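Local coordinates for protein HcgB (Methanococcus maripaludis, PDB 5D5P) that probably acts as a guanylyltransferase in the biosynthesis of the iron-guanylylpyridinol cofactor of [Fe]-hydrogenase, at residues K48-I60 with I138-L150. Residues are numbered along the deposited sequence; the frame is centred on the assembly and turned at random.
Sequences KKFKVVSDIISRI and IDKTVELELITAL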
loop_
_atom_site.group_PDB
_atom_site.type_symbol
_atom_site.label_atom_id
_atom_site.label_comp_id
_atom_site.label_asym_id
_atom_site.label_seq_id
_atom_site.Cartn_x
_atom_site.Cartn_y
_atom_site.Cartn_z
ATOM N N LYS A 48 -12.297 10.091 17.128
ATOM C CA LYS A 48 -11.390 9.222 17.869
ATOM C C LYS A 48 -10.129 8.894 17.057
ATOM O O LYS A 48 -9.016 8.973 17.594
ATOM C CB LYS A 48 -12.149 7.968 18.296
ATOM C CG LYS A 48 -11.345 6.963 19.026
ATOM C CD LYS A 48 -12.214 5.765 19.461
ATOM C CE LYS A 48 -12.519 4.824 18.311
ATOM N NZ LYS A 48 -13.303 3.635 18.761
ATOM N N LYS A 49 -10.280 8.550 15.772
ATOM C CA LYS A 49 -9.108 8.334 14.913
ATOM C C LYS A 49 -8.342 9.638 14.730
ATOM O O LYS A 49 -7.097 9.638 14.746
ATOM C CB LYS A 49 -9.517 7.779 13.547
ATOM C CG LYS A 49 -10.142 6.381 13.653
ATOM C CD LYS A 49 -10.370 5.736 12.279
ATOM C CE LYS A 49 -11.303 4.535 12.429
ATOM N NZ LYS A 49 -12.451 4.546 11.482
ATOM N N PHE A 50 -9.062 10.749 14.552
ATOM C CA PHE A 50 -8.390 12.041 14.386
ATOM C C PHE A 50 -7.494 12.359 15.574
ATOM O O PHE A 50 -6.357 12.833 15.415
ATOM C CB PHE A 50 -9.399 13.173 14.209
ATOM C CG PHE A 50 -8.766 14.526 14.120
ATOM C CD1 PHE A 50 -7.980 14.872 13.035
ATOM C CD2 PHE A 50 -8.928 15.446 15.140
ATOM C CE1 PHE A 50 -7.395 16.109 12.956
ATOM C CE2 PHE A 50 -8.329 16.688 15.062
ATOM C CZ PHE A 50 -7.563 17.013 13.960
ATOM N N LYS A 51 -7.989 12.092 16.772
ATOM C CA LYS A 51 -7.182 12.369 17.956
ATOM C C LYS A 51 -5.909 11.518 17.979
ATOM O O LYS A 51 -4.819 12.014 18.315
ATOM C CB LYS A 51 -7.985 12.143 19.227
ATOM C CG LYS A 51 -7.152 12.384 20.506
ATOM C CD LYS A 51 -7.914 12.119 21.795
ATOM C CE LYS A 51 -6.993 12.281 23.014
ATOM N NZ LYS A 51 -6.083 13.463 22.898
ATOM N N VAL A 52 -6.045 10.234 17.652
ATOM C CA VAL A 52 -4.872 9.368 17.613
ATOM C C VAL A 52 -3.829 9.948 16.651
ATOM O O VAL A 52 -2.661 10.038 16.992
ATOM C CB VAL A 52 -5.230 7.914 17.174
ATOM C CG1 VAL A 52 -3.962 7.091 16.922
ATOM C CG2 VAL A 52 -6.106 7.250 18.209
ATOM N N VAL A 53 -4.249 10.352 15.453
ATOM C CA VAL A 53 -3.306 10.835 14.452
ATOM C C VAL A 53 -2.721 12.183 14.864
ATOM O O VAL A 53 -1.521 12.387 14.813
ATOM C CB VAL A 53 -3.971 10.958 13.063
ATOM C CG1 VAL A 53 -3.061 11.651 12.072
ATOM C CG2 VAL A 53 -4.348 9.558 12.541
ATOM N N SER A 54 -3.592 13.080 15.301
ATOM C CA SER A 54 -3.190 14.435 15.642
ATOM C C SER A 54 -2.182 14.437 16.790
ATOM O O SER A 54 -1.198 15.184 16.762
ATOM C CB SER A 54 -4.431 15.273 15.996
ATOM O OG SER A 54 -4.060 16.590 16.360
ATOM N N ASP A 55 -2.402 13.593 17.792
ATOM C CA ASP A 55 -1.491 13.565 18.923
ATOM C C ASP A 55 -0.086 13.151 18.503
ATOM O O ASP A 55 0.888 13.666 19.029
ATOM C CB ASP A 55 -2.007 12.621 20.011
ATOM C CG ASP A 55 -3.170 13.214 20.794
ATOM O OD1 ASP A 55 -3.432 14.426 20.644
ATOM O OD2 ASP A 55 -3.837 12.466 21.539
ATOM N N ILE A 56 0.022 12.256 17.526
ATOM C CA ILE A 56 1.341 11.811 17.080
ATOM C C ILE A 56 1.997 12.864 16.205
ATOM O O ILE A 56 3.155 13.208 16.394
ATOM C CB ILE A 56 1.257 10.479 16.298
ATOM C CG1 ILE A 56 0.960 9.334 17.262
ATOM C CG2 ILE A 56 2.564 10.220 15.542
ATOM C CD1 ILE A 56 0.494 8.077 16.562
ATOM N N ILE A 57 1.249 13.355 15.231
ATOM C CA ILE A 57 1.795 14.301 14.255
ATOM C C ILE A 57 2.173 15.621 14.927
ATOM O O ILE A 57 3.090 16.319 14.476
ATOM C CB ILE A 57 0.807 14.541 13.120
ATOM C CG1 ILE A 57 0.597 13.232 12.364
ATOM C CG2 ILE A 57 1.303 15.614 12.176
ATOM C CD1 ILE A 57 1.876 12.657 11.769
ATOM N N SER A 58 1.458 15.963 16.001
ATOM C CA SER A 58 1.724 17.214 16.718
ATOM C C SER A 58 3.094 17.215 17.355
ATOM O O SER A 58 3.650 18.277 17.618
ATOM C CB SER A 58 0.684 17.457 17.818
ATOM O OG SER A 58 -0.559 17.803 17.244
ATOM N N ARG A 59 3.652 16.028 17.576
ATOM C CA ARG A 59 4.958 15.931 18.228
ATOM C C ARG A 59 6.110 16.112 17.248
ATOM O O ARG A 59 7.247 16.292 17.661
ATOM C CB ARG A 59 5.112 14.593 18.957
ATOM C CG ARG A 59 4.232 14.465 20.184
ATOM C CD ARG A 59 4.421 13.123 20.857
ATOM N NE ARG A 59 5.786 12.965 21.353
ATOM C CZ ARG A 59 6.290 11.817 21.792
ATOM N NH1 ARG A 59 5.537 10.726 21.785
ATOM N NH2 ARG A 59 7.541 11.758 22.231
ATOM N N ILE A 60 5.823 16.076 15.955
ATOM C CA ILE A 60 6.892 16.185 14.973
ATOM C C ILE A 60 6.700 17.357 14.020
ATOM O O ILE A 60 7.502 17.549 13.117
ATOM C CB ILE A 60 7.073 14.886 14.174
ATOM C CG1 ILE A 60 5.855 14.610 13.310
ATOM C CG2 ILE A 60 7.342 13.725 15.131
ATOM C CD1 ILE A 60 6.025 13.399 12.396
ATOM N N ILE A 138 -9.561 -0.287 17.474
ATOM C CA ILE A 138 -9.259 0.501 16.283
ATOM C C ILE A 138 -8.236 1.592 16.606
ATOM O O ILE A 138 -7.421 1.930 15.762
ATOM C CB ILE A 138 -10.537 1.119 15.676
ATOM C CG1 ILE A 138 -10.224 1.788 14.345
ATOM C CG2 ILE A 138 -11.203 2.064 16.673
ATOM C CD1 ILE A 138 -9.674 0.833 13.319
ATOM N N ASP A 139 -8.222 2.100 17.839
ATOM C CA ASP A 139 -7.281 3.177 18.149
ATOM C C ASP A 139 -5.864 2.662 18.209
ATOM O O ASP A 139 -4.925 3.329 17.757
ATOM C CB ASP A 139 -7.578 3.823 19.503
ATOM C CG ASP A 139 -8.830 4.637 19.492
ATOM O OD1 ASP A 139 -9.326 4.902 18.373
ATOM O OD2 ASP A 139 -9.299 5.025 20.593
ATOM N N LYS A 140 -5.714 1.435 18.684
ATOM C CA LYS A 140 -4.390 0.847 18.751
ATOM C C LYS A 140 -3.952 0.463 17.349
ATOM O O LYS A 140 -2.779 0.571 17.015
ATOM C CB LYS A 140 -4.382 -0.363 19.681
ATOM C CG LYS A 140 -4.126 0.025 21.146
ATOM C CD LYS A 140 -3.824 -1.174 22.017
ATOM C CE LYS A 140 -3.376 -0.744 23.408
ATOM N NZ LYS A 140 -2.953 -1.898 24.252
ATOM N N THR A 141 -4.903 0.088 16.504
ATOM C CA THR A 141 -4.582 -0.210 15.105
ATOM C C THR A 141 -4.096 1.040 14.340
ATOM O O THR A 141 -3.059 1.002 13.671
ATOM C CB THR A 141 -5.784 -0.833 14.386
ATOM O OG1 THR A 141 -6.135 -2.068 15.035
ATOM C CG2 THR A 141 -5.455 -1.086 12.907
ATOM N N VAL A 142 -4.820 2.150 14.462
ATOM C CA VAL A 142 -4.420 3.375 13.762
ATOM C C VAL A 142 -3.063 3.875 14.297
ATOM O O VAL A 142 -2.193 4.257 13.525
ATOM C CB VAL A 142 -5.514 4.457 13.900
ATOM C CG1 VAL A 142 -5.065 5.776 13.290
ATOM C CG2 VAL A 142 -6.787 3.975 13.216
ATOM N N GLU A 143 -2.882 3.830 15.616
ATOM C CA GLU A 143 -1.616 4.209 16.237
ATOM C C GLU A 143 -0.440 3.426 15.649
ATOM O O GLU A 143 0.544 4.023 15.212
ATOM C CB GLU A 143 -1.672 3.988 17.749
ATOM C CG GLU A 143 -0.386 4.345 18.455
ATOM C CD GLU A 143 -0.467 4.116 19.961
ATOM O OE1 GLU A 143 -1.311 3.310 20.411
ATOM O OE2 GLU A 143 0.296 4.770 20.692
ATOM N N LEU A 144 -0.546 2.098 15.611
ATOM C CA LEU A 144 0.527 1.268 15.071
ATOM C C LEU A 144 0.771 1.581 13.587
ATOM O O LEU A 144 1.927 1.593 13.141
ATOM C CB LEU A 144 0.206 -0.213 15.236
ATOM C CG LEU A 144 1.241 -1.177 14.666
ATOM C CD1 LEU A 144 2.562 -0.937 15.392
ATOM C CD2 LEU A 144 0.788 -2.624 14.812
ATOM N N GLU A 145 -0.300 1.806 12.827
ATOM C CA GLU A 145 -0.155 2.099 11.394
ATOM C C GLU A 145 0.700 3.345 11.247
ATOM O O GLU A 145 1.618 3.386 10.422
ATOM C CB GLU A 145 -1.514 2.323 10.696
ATOM C CG GLU A 145 -2.321 1.048 10.451
ATOM C CD GLU A 145 -3.756 1.337 10.040
ATOM O OE1 GLU A 145 -4.122 2.539 9.945
ATOM O OE2 GLU A 145 -4.521 0.364 9.822
ATOM N N LEU A 146 0.395 4.353 12.060
ATOM C CA LEU A 146 1.046 5.653 11.853
ATOM C C LEU A 146 2.487 5.622 12.322
ATOM O O LEU A 146 3.391 6.125 11.633
ATOM C CB LEU A 146 0.266 6.762 12.549
ATOM C CG LEU A 146 0.845 8.172 12.409
ATOM C CD1 LEU A 146 1.054 8.502 10.948
ATOM C CD2 LEU A 146 -0.136 9.179 13.030
ATOM N N ILE A 147 2.706 5.023 13.484
ATOM C CA ILE A 147 4.056 4.894 14.027
ATOM C C ILE A 147 4.918 4.070 13.058
ATOM O O ILE A 147 6.088 4.402 12.808
ATOM C CB ILE A 147 4.051 4.258 15.421
ATOM C CG1 ILE A 147 3.460 5.252 16.425
ATOM C CG2 ILE A 147 5.456 3.890 15.844
ATOM C CD1 ILE A 147 3.375 4.720 17.824
ATOM N N THR A 148 4.339 3.017 12.499
ATOM C CA THR A 148 5.061 2.189 11.529
ATOM C C THR A 148 5.422 2.988 10.275
ATOM O O THR A 148 6.555 2.911 9.781
ATOM C CB THR A 148 4.231 0.939 11.131
ATOM O OG1 THR A 148 4.108 0.084 12.283
ATOM C CG2 THR A 148 4.942 0.143 10.057
ATOM N N ALA A 149 4.463 3.760 9.775
ATOM C CA ALA A 149 4.687 4.519 8.537
ATOM C C ALA A 149 5.774 5.563 8.767
ATOM O O ALA A 149 6.595 5.825 7.873
ATOM C CB ALA A 149 3.389 5.167 8.045
ATOM N N LEU A 150 5.809 6.144 9.965
ATOM C CA LEU A 150 6.847 7.134 10.246
ATOM C C LEU A 150 8.200 6.462 10.449
ATOM O O LEU A 150 9.194 6.943 9.921
ATOM C CB LEU A 150 6.486 7.988 11.460
ATOM C CG LEU A 150 5.293 8.919 11.237
ATOM C CD1 LEU A 150 4.804 9.446 12.571
ATOM C CD2 LEU A 150 5.634 10.078 10.294
#
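I56 meets L146 tip to tip, each turned inward by its first torsion. In I56, CG1 stands anti to the carbonyl carbon (chi1 -72°); with the chain extended beyond it, this sends CD1 toward the other helix. In L146, CG anti to the backbone N (chi1 180°) points the branch across, and CD2 meets I56 and also V53 CG1. I56 CD1 touches L146 CD2 at 3.8 Å. I56 is a knob in the hole formed by E143, L146, I147 and L150. I60 CD1 adds to this apolar end, 3.9 Å from L150 CD2. One turn back, V53 CG2 lies 3.9 Å from V142 CG1. The two helices run roughly parallel, 33° apart, and pack side by side against the mixed beta-sheet of this Maf-clan fold. V53 and I57 reach strand 97-103, and L150 reaches strand 111-117. The start of the interface is mixed: lysine methylenes meet I138 and the D139 carboxylate. The K48 chain crosses the D139 side chain at about a right angle, and its CG, CD and CE methylenes press on the carboxylate. D139 OD1 is covered by the contact and has no hydrogen-bonding partner in the model; K48 NZ is near, at 4.2 Å, but not bonded. An alanine in place of D139 would probably leave the K48 ammonium without its nearby opposite charge and its methylenes freer to turn. K49 CE packs on I138 CG1 at 3.5 Å.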